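Local coordinates for protein demethyldecarbamoylnovobiocin O-methyltransferase (Streptomyces caeruleus, PDB 2WK1) that transfers a methyl group from S-adenosyl-L-methionine to the 4-hydroxyl of the noviose sugar, the penultimate step in making the antibiotic novobiocin, at residues 81-86 with 182-187; 110-115 with 119-124; 243-248 with 254-259. One frame throughout, in Å; residues are numbered along the deposited sequence.

Contacts 1 and 2 both reach the S-adenosyl-L-homocysteine, and they touch each other: His83 O lies 2.8 Å from Gly119 N, a probable hydrogen bond, while Tyr184 and Leu186 pack on Ile122. Their centres are about 10 Å apart, and contact 2 is nested along the chain inside the loop that contact 1 closes. Contact 3 follows later in the sequence, its centre about 27 Å from that of contact 1 and about 19 Å from that of contact 2. Even so, Ile86 CG2 of contact 1 comes within 3.5 Å of Asp243 OD1 in contact 3, where the pocket of the bound product adjoins the predicted magnesium site.

Contact 1 of 3, residues 81-86 with 182-187; sequences NAHTMI and RNYDLL. With SAH (S-adenosyl-L-homocysteine), chain B.
The imidazole of His83 and the phenol of Tyr184 come at each other from opposite directions and meet where the edge of the imidazole at ND1 faces the phenol hydroxyl. His83 ND1 and Tyr184 OH are 2.8 Å apart in a hydrogen bond that either partner could donate, bent to 141°. ND1 lies in the plane of the tyrosine ring, at its edge, and the hydroxyl likewise sits near the imidazole plane. The rings themselves are oblique, with planes 73° apart. On both residues CG lies anti to the carbonyl carbon, which sends each ring across the gap between the two backbones.

Right after the histidine the chain turns to the S-adenosyl-L-homocysteine. Thr84 OG1 donates to SAH OXT at 2.6 Å and accepts from Ile86 N at 3.1 Å, a capping bond ahead of helix 87-103. Met85 N reaches the other carboxylate oxygen, SAH O, at 2.9 Å and nearly straight (174°). At the far end, Tyr184 packs on Val45 and Leu46 of helix 35-47, and Val50 of the second subunit packs on both His83 and Tyr184.

Both residues are buried, and the bond gives each of these two polar atoms a partner within the protein. It ties the loop that grips the bound product's carboxylate to the end of helix 174-183, beside the dimer partner.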
loop_
_atom_site.group_PDB
_atom_site.type_symbol
_atom_site.label_atom_id
_atom_site.label_comp_id
_atom_site.label_asym_id
_atom_site.label_seq_id
_atom_site.Cartn_x
_atom_site.Cartn_y
_atom_site.Cartn_z
ATOM N N ASN A 81 -4.708 -9.959 6.646
ATOM C CA ASN A 81 -4.899 -8.551 6.977
ATOM C C ASN A 81 -5.352 -7.691 5.807
ATOM O O ASN A 81 -5.901 -6.618 6.028
ATOM C CB ASN A 81 -3.608 -7.962 7.545
ATOM C CG ASN A 81 -3.114 -8.729 8.723
ATOM O OD1 ASN A 81 -3.666 -8.610 9.809
ATOM N ND2 ASN A 81 -2.095 -9.544 8.513
ATOM N N ALA A 82 -5.099 -8.109 4.566
ATOM C CA ALA A 82 -5.382 -7.267 3.419
ATOM C C ALA A 82 -6.885 -7.054 3.259
ATOM O O ALA A 82 -7.720 -7.781 3.787
ATOM C CB ALA A 82 -4.772 -7.855 2.159
ATOM N N HIS A 83 -7.221 -6.045 2.475
ATOM C CA HIS A 83 -8.556 -5.478 2.493
ATOM C C HIS A 83 -9.551 -6.116 1.527
ATOM O O HIS A 83 -10.735 -5.844 1.627
ATOM C CB HIS A 83 -8.488 -3.964 2.259
ATOM C CG HIS A 83 -7.726 -3.249 3.322
ATOM N ND1 HIS A 83 -6.587 -2.504 3.080
ATOM C CD2 HIS A 83 -7.927 -3.215 4.657
ATOM C CE1 HIS A 83 -6.133 -2.036 4.231
ATOM N NE2 HIS A 83 -6.938 -2.438 5.198
ATOM N N THR A 84 -9.056 -6.976 0.626
ATOM C CA THR A 84 -9.929 -7.738 -0.253
ATOM C C THR A 84 -9.397 -9.149 -0.401
ATOM O O THR A 84 -8.183 -9.370 -0.326
ATOM C CB THR A 84 -10.049 -7.099 -1.656
ATOM O OG1 THR A 84 -10.964 -7.820 -2.471
ATOM C CG2 THR A 84 -8.711 -7.022 -2.367
ATOM N N MET A 85 -10.330 -10.073 -0.618
ATOM C CA MET A 85 -9.991 -11.459 -0.935
ATOM C C MET A 85 -10.063 -11.782 -2.423
ATOM O O MET A 85 -9.794 -12.919 -2.808
ATOM C CB MET A 85 -10.865 -12.461 -0.151
ATOM C CG MET A 85 -12.321 -12.372 -0.520
ATOM S SD MET A 85 -13.370 -13.610 0.246
ATOM C CE MET A 85 -13.482 -12.964 1.910
ATOM N N ILE A 86 -10.428 -10.818 -3.267
ATOM C CA ILE A 86 -10.766 -11.165 -4.654
ATOM C C ILE A 86 -9.552 -11.368 -5.537
ATOM O O ILE A 86 -9.677 -11.917 -6.627
ATOM C CB ILE A 86 -11.754 -10.178 -5.288
ATOM C CG1 ILE A 86 -11.106 -8.820 -5.613
ATOM C CG2 ILE A 86 -12.972 -10.007 -4.392
ATOM C CD1 ILE A 86 -12.061 -7.837 -6.304
ATOM N N ARG A 182 -11.026 5.208 5.531
ATOM C CA ARG A 182 -10.302 6.348 6.077
ATOM C C ARG A 182 -8.790 6.169 5.989
ATOM O O ARG A 182 -8.067 7.144 5.741
ATOM C CB ARG A 182 -10.723 6.595 7.514
ATOM C CG ARG A 182 -10.158 7.898 8.060
ATOM C CD ARG A 182 -10.986 8.503 9.141
ATOM N NE ARG A 182 -11.213 7.592 10.244
ATOM C CZ ARG A 182 -11.220 7.970 11.530
ATOM N NH1 ARG A 182 -10.980 9.239 11.871
ATOM N NH2 ARG A 182 -11.436 7.069 12.478
ATOM N N ASN A 183 -8.316 4.923 6.133
ATOM C CA ASN A 183 -6.882 4.624 6.054
ATOM C C ASN A 183 -6.289 5.010 4.696
ATOM O O ASN A 183 -5.097 5.301 4.581
ATOM C CB ASN A 183 -6.594 3.136 6.307
ATOM C CG ASN A 183 -6.761 2.715 7.751
ATOM O OD1 ASN A 183 -6.941 3.522 8.647
ATOM N ND2 ASN A 183 -6.730 1.407 7.968
ATOM N N TYR A 184 -7.116 4.936 3.653
ATOM C CA TYR A 184 -6.704 5.334 2.286
ATOM C C TYR A 184 -7.064 6.783 1.980
ATOM O O TYR A 184 -6.850 7.246 0.865
ATOM C CB TYR A 184 -7.395 4.443 1.226
ATOM C CG TYR A 184 -6.910 3.008 1.190
ATOM C CD1 TYR A 184 -7.403 2.061 2.076
ATOM C CD2 TYR A 184 -5.944 2.599 0.286
ATOM C CE1 TYR A 184 -6.969 0.768 2.051
ATOM C CE2 TYR A 184 -5.504 1.295 0.238
ATOM C CZ TYR A 184 -6.003 0.378 1.132
ATOM O OH TYR A 184 -5.517 -0.914 1.076
ATOM N N ASP A 185 -7.634 7.491 2.962
ATOM C CA ASP A 185 -8.141 8.816 2.744
ATOM C C ASP A 185 -9.219 8.903 1.711
ATOM O O ASP A 185 -9.275 9.865 0.925
ATOM C CB ASP A 185 -6.833 10.060 2.333
ATOM C CG ASP A 185 -7.506 11.437 2.848
ATOM O OD1 ASP A 185 -6.634 11.974 2.461
ATOM O OD2 ASP A 185 -8.549 11.559 3.390
ATOM N N LEU A 186 -10.084 7.904 1.708
ATOM C CA LEU A 186 -11.151 7.826 0.730
ATOM C C LEU A 186 -12.550 7.770 1.346
ATOM O O LEU A 186 -13.527 7.470 0.644
ATOM C CB LEU A 186 -10.921 6.635 -0.215
ATOM C CG LEU A 186 -9.732 6.766 -1.170
ATOM C CD1 LEU A 186 -9.451 5.428 -1.874
ATOM C CD2 LEU A 186 -9.967 7.850 -2.180
ATOM N N LEU A 187 -12.680 8.058 2.640
ATOM C CA LEU A 187 -14.009 8.100 3.252
ATOM C C LEU A 187 -14.566 9.502 3.105
ATOM O O LEU A 187 -14.230 10.400 3.875
ATOM C CB LEU A 187 -13.967 7.663 4.716
ATOM C CG LEU A 187 -15.340 7.497 5.386
ATOM C CD1 LEU A 187 -16.150 6.349 4.767
ATOM C CD2 LEU A 187 -15.150 7.287 6.907
HETATM N N SAH B . -16.064 -8.472 -2.173
HETATM C CA SAH B . -15.311 -8.829 -0.922
HETATM C CB SAH B . -15.656 -10.256 -0.493
HETATM C CG SAH B . -17.111 -10.442 -0.086
HETATM S SD SAH B . -17.302 -11.788 1.090
HETATM C C SAH B . -13.842 -8.561 -1.094
HETATM O O SAH B . -13.018 -9.141 -0.377
HETATM O OXT SAH B . -13.486 -7.694 -1.882
HETATM C "C5'" SAH B . -19.092 -11.996 1.102
HETATM C "C4'" SAH B . -19.821 -10.803 1.760
HETATM O "O4'" SAH B . -21.227 -10.891 1.422
HETATM C "C3'" SAH B . -19.710 -10.736 3.283
HETATM O "O3'" SAH B . -19.192 -9.470 3.731
HETATM C "C2'" SAH B . -21.164 -10.972 3.745
HETATM O "O2'" SAH B . -21.536 -10.294 4.946
HETATM C "C1'" SAH B . -21.992 -10.471 2.556
HETATM N N9 SAH B . -23.316 -11.066 2.360
HETATM C C8 SAH B . -23.554 -12.262 1.763
HETATM N N7 SAH B . -24.887 -12.465 1.614
HETATM C C5 SAH B . -25.501 -11.360 2.105
HETATM C C6 SAH B . -26.866 -10.905 2.200
HETATM N N6 SAH B . -27.854 -11.676 1.779
HETATM N N1 SAH B . -27.093 -9.695 2.724
HETATM C C2 SAH B . -26.091 -8.887 3.116
HETATM N N3 SAH B . -24.798 -9.223 3.068
HETATM C C4 SAH B . -24.481 -10.428 2.549
#

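Contact 2 of 3, residues 110-115 with 119-124; sequences LVETGV and GACILM. With SAH (S-adenosyl-L-homocysteine), chain B.
Glu112 carries its CG anti to the backbone N (chi1 -167°) and stays extended through chi2, a shape that drives the carboxylate past the start of helix 119-130 to the amino group of the bound product. Its OE2 lies 2.7 Å from SAH N and also forms a salt bridge with Arg214. The carboxylate presents both oxygens to the methyl of Ala120, at nearly equal distances, with OE2 3.3 Å from Ala120 CB. Cys121, whose SG is anti to its own carbonyl carbon (chi1 -65°), sets the sulfur against the root of the same glutamate, SG to Glu112 CB 3.4 Å, and against Val115 CG1.

One turn further on, Met124 reaches extended from the helix to the strand. Its CB meets Leu110 CD1 at 4.0 Å, the two side chains crossing obliquely, and its methyl CE reaches the carbonyl oxygen of Val111.

A water joins the polar ends. It lies 2.6 Å from Glu112 OE1 and 2.9 Å from Val115 O, and accepts a weak bond from Ala120 N at the helix start. Gly114 O takes a bond from SAH N at 2.9 Å, so the ligand's nitrogen has this carbonyl and the glutamate close by, in directions well apart; the carboxylate would be expected to stabilise a positive charge there.

Strand and helix run antiparallel (176°), their axes 8.8 Å apart, as the first half of the beta-alpha-beta unit completed by strand 138-142. A glycine-containing turn after the first strand, embracing the ligand's amino acid part, is characteristic of the Rossmann-like fold of S-adenosylmethionine-dependent methyltransferases.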
loop_
_atom_site.group_PDB
_atom_site.type_symbol
_atom_site.label_atom_id
_atom_site.label_comp_id
_atom_site.label_asym_id
_atom_site.label_seq_id
_atom_site.Cartn_x
_atom_site.Cartn_y
_atom_site.Cartn_z
ATOM N N LEU A 110 -21.669 3.184 -8.806
ATOM C CA LEU A 110 -20.959 1.925 -8.714
ATOM C C LEU A 110 -21.441 1.241 -7.431
ATOM O O LEU A 110 -21.648 1.927 -6.424
ATOM C CB LEU A 110 -19.451 2.186 -8.614
ATOM C CG LEU A 110 -18.831 3.086 -9.683
ATOM C CD1 LEU A 110 -17.343 3.260 -9.417
ATOM C CD2 LEU A 110 -19.103 2.563 -11.075
ATOM N N VAL A 111 -21.622 -0.073 -7.439
ATOM C CA VAL A 111 -22.027 -0.789 -6.239
ATOM C C VAL A 111 -21.352 -2.122 -6.123
ATOM O O VAL A 111 -21.144 -2.789 -7.135
ATOM C CB VAL A 111 -23.559 -0.956 -6.194
ATOM C CG1 VAL A 111 -24.070 -1.786 -7.349
ATOM C CG2 VAL A 111 -24.012 -1.545 -4.843
ATOM N N GLU A 112 -21.019 -2.516 -4.901
ATOM C CA GLU A 112 -20.683 -3.883 -4.584
ATOM C C GLU A 112 -21.642 -4.411 -3.551
ATOM O O GLU A 112 -21.893 -3.754 -2.531
ATOM C CB GLU A 112 -19.268 -4.029 -4.044
ATOM C CG GLU A 112 -18.886 -5.518 -4.039
ATOM C CD GLU A 112 -17.482 -5.823 -3.557
ATOM O OE1 GLU A 112 -17.073 -5.162 -2.597
ATOM O OE2 GLU A 112 -16.809 -6.736 -4.133
ATOM N N THR A 113 -22.227 -5.564 -3.846
ATOM C CA THR A 113 -23.072 -6.293 -2.928
ATOM C C THR A 113 -22.284 -7.438 -2.325
ATOM O O THR A 113 -22.086 -8.464 -2.958
ATOM C CB THR A 113 -24.392 -6.768 -3.585
ATOM O OG1 THR A 113 -24.114 -7.559 -4.738
ATOM C CG2 THR A 113 -25.237 -5.605 -3.995
ATOM N N GLY A 114 -21.748 -7.225 -1.128
ATOM C CA GLY A 114 -20.905 -8.165 -0.415
ATOM C C GLY A 114 -19.494 -7.661 -0.449
ATOM O O GLY A 114 -18.800 -7.836 -1.446
ATOM N N VAL A 115 -19.065 -7.045 0.650
ATOM C CA VAL A 115 -17.859 -6.228 0.645
ATOM C C VAL A 115 -16.733 -6.690 1.579
ATOM O O VAL A 115 -15.608 -6.231 1.433
ATOM C CB VAL A 115 -18.203 -4.756 0.935
ATOM C CG1 VAL A 115 -19.388 -4.309 0.061
ATOM C CG2 VAL A 115 -18.435 -4.494 2.431
ATOM N N GLY A 119 -12.262 -3.758 0.463
ATOM C CA GLY A 119 -11.239 -3.413 -0.507
ATOM C C GLY A 119 -11.684 -3.190 -1.936
ATOM O O GLY A 119 -11.142 -2.327 -2.624
ATOM N N ALA A 120 -12.632 -3.977 -2.423
ATOM C CA ALA A 120 -13.126 -3.771 -3.800
ATOM C C ALA A 120 -13.820 -2.416 -3.939
ATOM O O ALA A 120 -13.652 -1.711 -4.944
ATOM C CB ALA A 120 -14.068 -4.901 -4.212
ATOM N N CYS A 121 -14.571 -2.030 -2.913
ATOM C CA CYS A 121 -15.227 -0.741 -2.892
ATOM C C CYS A 121 -14.249 0.412 -2.701
ATOM O O CYS A 121 -14.442 1.482 -3.287
ATOM C CB CYS A 121 -16.309 -0.665 -1.832
ATOM S SG CYS A 121 -17.675 -1.745 -2.081
ATOM N N ILE A 122 -13.184 0.203 -1.928
ATOM C CA ILE A 122 -12.128 1.202 -1.818
ATOM C C ILE A 122 -11.506 1.417 -3.175
ATOM O O ILE A 122 -11.265 2.556 -3.556
ATOM C CB ILE A 122 -11.096 0.782 -0.743
ATOM C CG1 ILE A 122 -11.736 0.804 0.646
ATOM C CG2 ILE A 122 -9.849 1.672 -0.783
ATOM C CD1 ILE A 122 -10.929 0.089 1.728
ATOM N N LEU A 123 -11.212 0.348 -3.913
ATOM C CA LEU A 123 -10.707 0.531 -5.262
ATOM C C LEU A 123 -11.650 1.351 -6.134
ATOM O O LEU A 123 -11.210 2.263 -6.841
ATOM C CB LEU A 123 -10.393 -0.823 -5.931
ATOM C CG LEU A 123 -9.833 -0.694 -7.372
ATOM C CD1 LEU A 123 -8.527 0.039 -7.433
ATOM C CD2 LEU A 123 -9.708 -2.060 -8.057
ATOM N N MET A 124 -12.935 1.024 -6.109
ATOM C CA MET A 124 -13.897 1.794 -6.905
ATOM C C MET A 124 -13.812 3.279 -6.575
ATOM O O MET A 124 -13.797 4.122 -7.467
ATOM C CB MET A 124 -15.299 1.270 -6.661
ATOM C CG MET A 124 -15.531 -0.120 -7.196
ATOM S SD MET A 124 -17.275 -0.630 -6.847
ATOM C CE MET A 124 -17.280 -2.262 -7.621
HETATM N N SAH B . -16.064 -8.472 -2.173
HETATM C CA SAH B . -15.311 -8.829 -0.922
HETATM C CB SAH B . -15.656 -10.256 -0.493
HETATM C CG SAH B . -17.111 -10.442 -0.086
HETATM S SD SAH B . -17.302 -11.788 1.090
HETATM C C SAH B . -13.842 -8.561 -1.094
HETATM O O SAH B . -13.018 -9.141 -0.377
HETATM O OXT SAH B . -13.486 -7.694 -1.882
HETATM C "C5'" SAH B . -19.092 -11.996 1.102
HETATM C "C4'" SAH B . -19.821 -10.803 1.760
HETATM O "O4'" SAH B . -21.227 -10.891 1.422
HETATM C "C3'" SAH B . -19.710 -10.736 3.283
HETATM O "O3'" SAH B . -19.192 -9.470 3.731
HETATM C "C2'" SAH B . -21.164 -10.972 3.745
HETATM O "O2'" SAH B . -21.536 -10.294 4.946
HETATM C "C1'" SAH B . -21.992 -10.471 2.556
HETATM N N9 SAH B . -23.316 -11.066 2.360
HETATM C C8 SAH B . -23.554 -12.262 1.763
HETATM N N7 SAH B . -24.887 -12.465 1.614
HETATM C C5 SAH B . -25.501 -11.360 2.105
HETATM C C6 SAH B . -26.866 -10.905 2.200
HETATM N N6 SAH B . -27.854 -11.676 1.779
HETATM N N1 SAH B . -27.093 -9.695 2.724
HETATM C C2 SAH B . -26.091 -8.887 3.116
HETATM N N3 SAH B . -24.798 -9.223 3.068
HETATM C C4 SAH B . -24.481 -10.428 2.549
HETATM O O HOH W 1 -15.037 -4.842 -1.006
#

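Contact 3 of 3, residues 243-248 with 254-259; sequences DDYMMC and AVDEYR. With EDO (1,2-ethanediol), chain F.
Tyr245 OH donates a short hydrogen bond, 2.6 Å, to Asp256 OD1. The oxygen receives it through its syn lone pair, on the side of OD2, and lies in the plane of the phenol ring at its edge. The two side chains cross at about a right angle, with the ring and carboxylate planes 65° apart. With CG anti to the backbone N (chi1 179°), the tyrosine side chain reaches out from its loop to the helix, though the CB bond itself does not aim there.

Alongside this polar link runs an apolar one. Val255, one residue earlier on the helix, brings CG1 to 3.8 Å from Tyr245 CE1, obliquely to the ring. The phenol therefore has an aliphatic side chain against its CE1 side while its hydroxyl is held by the carboxylate of the next residue, and the bond would be expected to steady the ring's position.

Upstream of the tyrosine are Asp243 and Asp244, predicted magnesium ligands. Asp243 OD1 forms salt bridges with Arg214 and Arg90. Asp244 N donates to O2 of an ethanediol at 3.0 Å; the diol probably comes from the crystallisation liquor.

Downstream, a type I turn from Tyr245 to Cys248 leads into helix 249-261, with Cys248 at the N-cap and disulfide-bonded to Cys251. The tyrosine thus bonds to the very helix its own loop introduces. That loop follows strand 238-242, while the helix packs by Ala254, Glu257 and Tyr258 against helix 220-230, and Arg259 makes a cation-pi contact with Trp278 on strand 276-279.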
loop_
_atom_site.group_PDB
_atom_site.type_symbol
_atom_site.label_atom_id
_atom_site.label_comp_id
_atom_site.label_asym_id
_atom_site.label_seq_id
_atom_site.Cartn_x
_atom_site.Cartn_y
_atom_site.Cartn_z
ATOM N N ASP A 243 -18.560 -12.404 -8.927
ATOM C CA ASP A 243 -17.299 -12.775 -8.324
ATOM C C ASP A 243 -17.010 -14.263 -8.384
ATOM O O ASP A 243 -15.874 -14.663 -8.655
ATOM C CB ASP A 243 -17.264 -12.330 -6.860
ATOM C CG ASP A 243 -15.964 -12.713 -6.182
ATOM O OD1 ASP A 243 -14.969 -11.972 -6.413
ATOM O OD2 ASP A 243 -15.932 -13.758 -5.476
ATOM N N ASP A 244 -18.028 -15.055 -8.070
ATOM C CA ASP A 244 -17.890 -16.491 -7.750
ATOM C C ASP A 244 -18.935 -17.170 -8.605
ATOM O O ASP A 244 -20.074 -17.342 -8.186
ATOM C CB ASP A 244 -18.177 -16.717 -6.240
ATOM C CG ASP A 244 -17.672 -18.061 -5.684
ATOM O OD1 ASP A 244 -17.065 -18.862 -6.402
ATOM O OD2 ASP A 244 -17.879 -18.288 -4.464
ATOM N N TYR A 245 -18.557 -17.488 -9.824
ATOM C CA TYR A 245 -19.468 -18.123 -10.783
ATOM C C TYR A 245 -19.025 -19.536 -11.107
ATOM O O TYR A 245 -19.789 -20.487 -10.999
ATOM C CB TYR A 245 -19.545 -17.293 -12.082
ATOM C CG TYR A 245 -20.450 -17.870 -13.167
ATOM C CD1 TYR A 245 -21.816 -17.642 -13.147
ATOM C CD2 TYR A 245 -19.939 -18.623 -14.201
ATOM C CE1 TYR A 245 -22.654 -18.172 -14.120
ATOM C CE2 TYR A 245 -20.752 -19.130 -15.192
ATOM C CZ TYR A 245 -22.111 -18.923 -15.139
ATOM O OH TYR A 245 -22.904 -19.453 -16.124
ATOM N N MET A 246 -17.810 -19.692 -11.578
ATOM C CA MET A 246 -17.438 -20.990 -12.104
ATOM C C MET A 246 -17.474 -22.110 -11.087
ATOM O O MET A 246 -17.891 -23.235 -11.431
ATOM C CB MET A 246 -15.679 -20.915 -12.557
ATOM C CG MET A 246 -15.654 -19.896 -13.555
ATOM S SD MET A 246 -14.078 -20.135 -14.218
ATOM C CE MET A 246 -13.965 -18.465 -15.065
ATOM N N MET A 247 -17.088 -21.824 -9.853
ATOM C CA MET A 247 -16.915 -22.882 -8.846
ATOM C C MET A 247 -17.939 -22.813 -7.740
ATOM O O MET A 247 -17.774 -23.477 -6.707
ATOM C CB MET A 247 -15.524 -22.796 -8.201
ATOM C CG MET A 247 -14.394 -22.626 -9.147
ATOM S SD MET A 247 -14.458 -23.800 -10.479
ATOM C CE MET A 247 -14.443 -25.382 -9.640
ATOM N N CYS A 248 -19.008 -22.035 -7.942
ATOM C CA CYS A 248 -20.071 -21.902 -6.941
ATOM C C CYS A 248 -21.392 -22.332 -7.542
ATOM O O CYS A 248 -22.044 -21.551 -8.217
ATOM C CB CYS A 248 -20.211 -20.463 -6.447
ATOM S SG CYS A 248 -21.542 -20.244 -5.215
ATOM N N ALA A 254 -28.225 -19.120 -9.790
ATOM C CA ALA A 254 -28.952 -17.864 -9.731
ATOM C C ALA A 254 -28.690 -16.984 -10.961
ATOM O O ALA A 254 -29.618 -16.415 -11.543
ATOM C CB ALA A 254 -28.613 -17.103 -8.441
ATOM N N VAL A 255 -27.422 -16.865 -11.359
ATOM C CA VAL A 255 -27.083 -16.034 -12.513
ATOM C C VAL A 255 -27.685 -16.598 -13.781
ATOM O O VAL A 255 -28.304 -15.870 -14.598
ATOM C CB VAL A 255 -25.537 -15.883 -12.635
ATOM C CG1 VAL A 255 -25.140 -15.256 -13.977
ATOM C CG2 VAL A 255 -24.997 -15.100 -11.438
ATOM N N ASP A 256 -27.559 -17.918 -13.947
ATOM C CA ASP A 256 -28.090 -18.513 -15.172
ATOM C C ASP A 256 -29.607 -18.443 -15.219
ATOM O O ASP A 256 -30.191 -18.181 -16.274
ATOM C CB ASP A 256 -27.634 -19.966 -15.310
ATOM C CG ASP A 256 -26.156 -20.111 -15.644
ATOM O OD1 ASP A 256 -25.454 -19.107 -15.909
ATOM O OD2 ASP A 256 -25.687 -21.274 -15.664
ATOM N N GLU A 257 -30.254 -18.658 -14.081
ATOM C CA GLU A 257 -31.711 -18.581 -14.065
ATOM C C GLU A 257 -32.230 -17.178 -14.340
ATOM O O GLU A 257 -33.185 -16.992 -15.086
ATOM C CB GLU A 257 -32.291 -19.005 -12.414
ATOM C CG GLU A 257 -33.782 -19.022 -12.359
ATOM C CD GLU A 257 -34.121 -19.231 -11.020
ATOM O OE1 GLU A 257 -33.400 -19.555 -10.205
ATOM O OE2 GLU A 257 -35.383 -18.991 -10.689
ATOM N N TYR A 258 -31.586 -16.183 -13.757
ATOM C CA TYR A 258 -32.008 -14.812 -13.984
ATOM C C TYR A 258 -31.829 -14.418 -15.446
ATOM O O TYR A 258 -32.733 -13.845 -16.070
ATOM C CB TYR A 258 -31.214 -13.845 -13.087
ATOM C CG TYR A 258 -31.728 -12.423 -13.157
ATOM C CD1 TYR A 258 -32.805 -12.012 -12.385
ATOM C CD2 TYR A 258 -31.189 -11.500 -14.050
ATOM C CE1 TYR A 258 -33.293 -10.728 -12.487
ATOM C CE2 TYR A 258 -31.677 -10.204 -14.149
ATOM C CZ TYR A 258 -32.744 -9.835 -13.381
ATOM O OH TYR A 258 -33.247 -8.562 -13.473
ATOM N N ARG A 259 -30.674 -14.773 -16.013
ATOM C CA ARG A 259 -30.402 -14.463 -17.409
ATOM C C ARG A 259 -31.387 -15.162 -18.361
ATOM O O ARG A 259 -31.833 -14.563 -19.337
ATOM C CB ARG A 259 -28.958 -14.799 -17.776
ATOM C CG ARG A 259 -27.959 -13.800 -17.144
ATOM C CD ARG A 259 -26.553 -14.340 -17.138
ATOM N NE ARG A 259 -26.105 -14.757 -18.466
ATOM C CZ ARG A 259 -25.646 -13.948 -19.412
ATOM N NH1 ARG A 259 -25.527 -12.646 -19.200
ATOM N NH2 ARG A 259 -25.319 -14.441 -20.589
HETATM C C1 EDO F . -22.713 -13.108 -6.799
HETATM O O1 EDO F . -23.408 -12.693 -5.565
HETATM C C2 EDO F . -21.955 -14.449 -6.730
HETATM O O2 EDO F . -20.535 -14.210 -6.572
#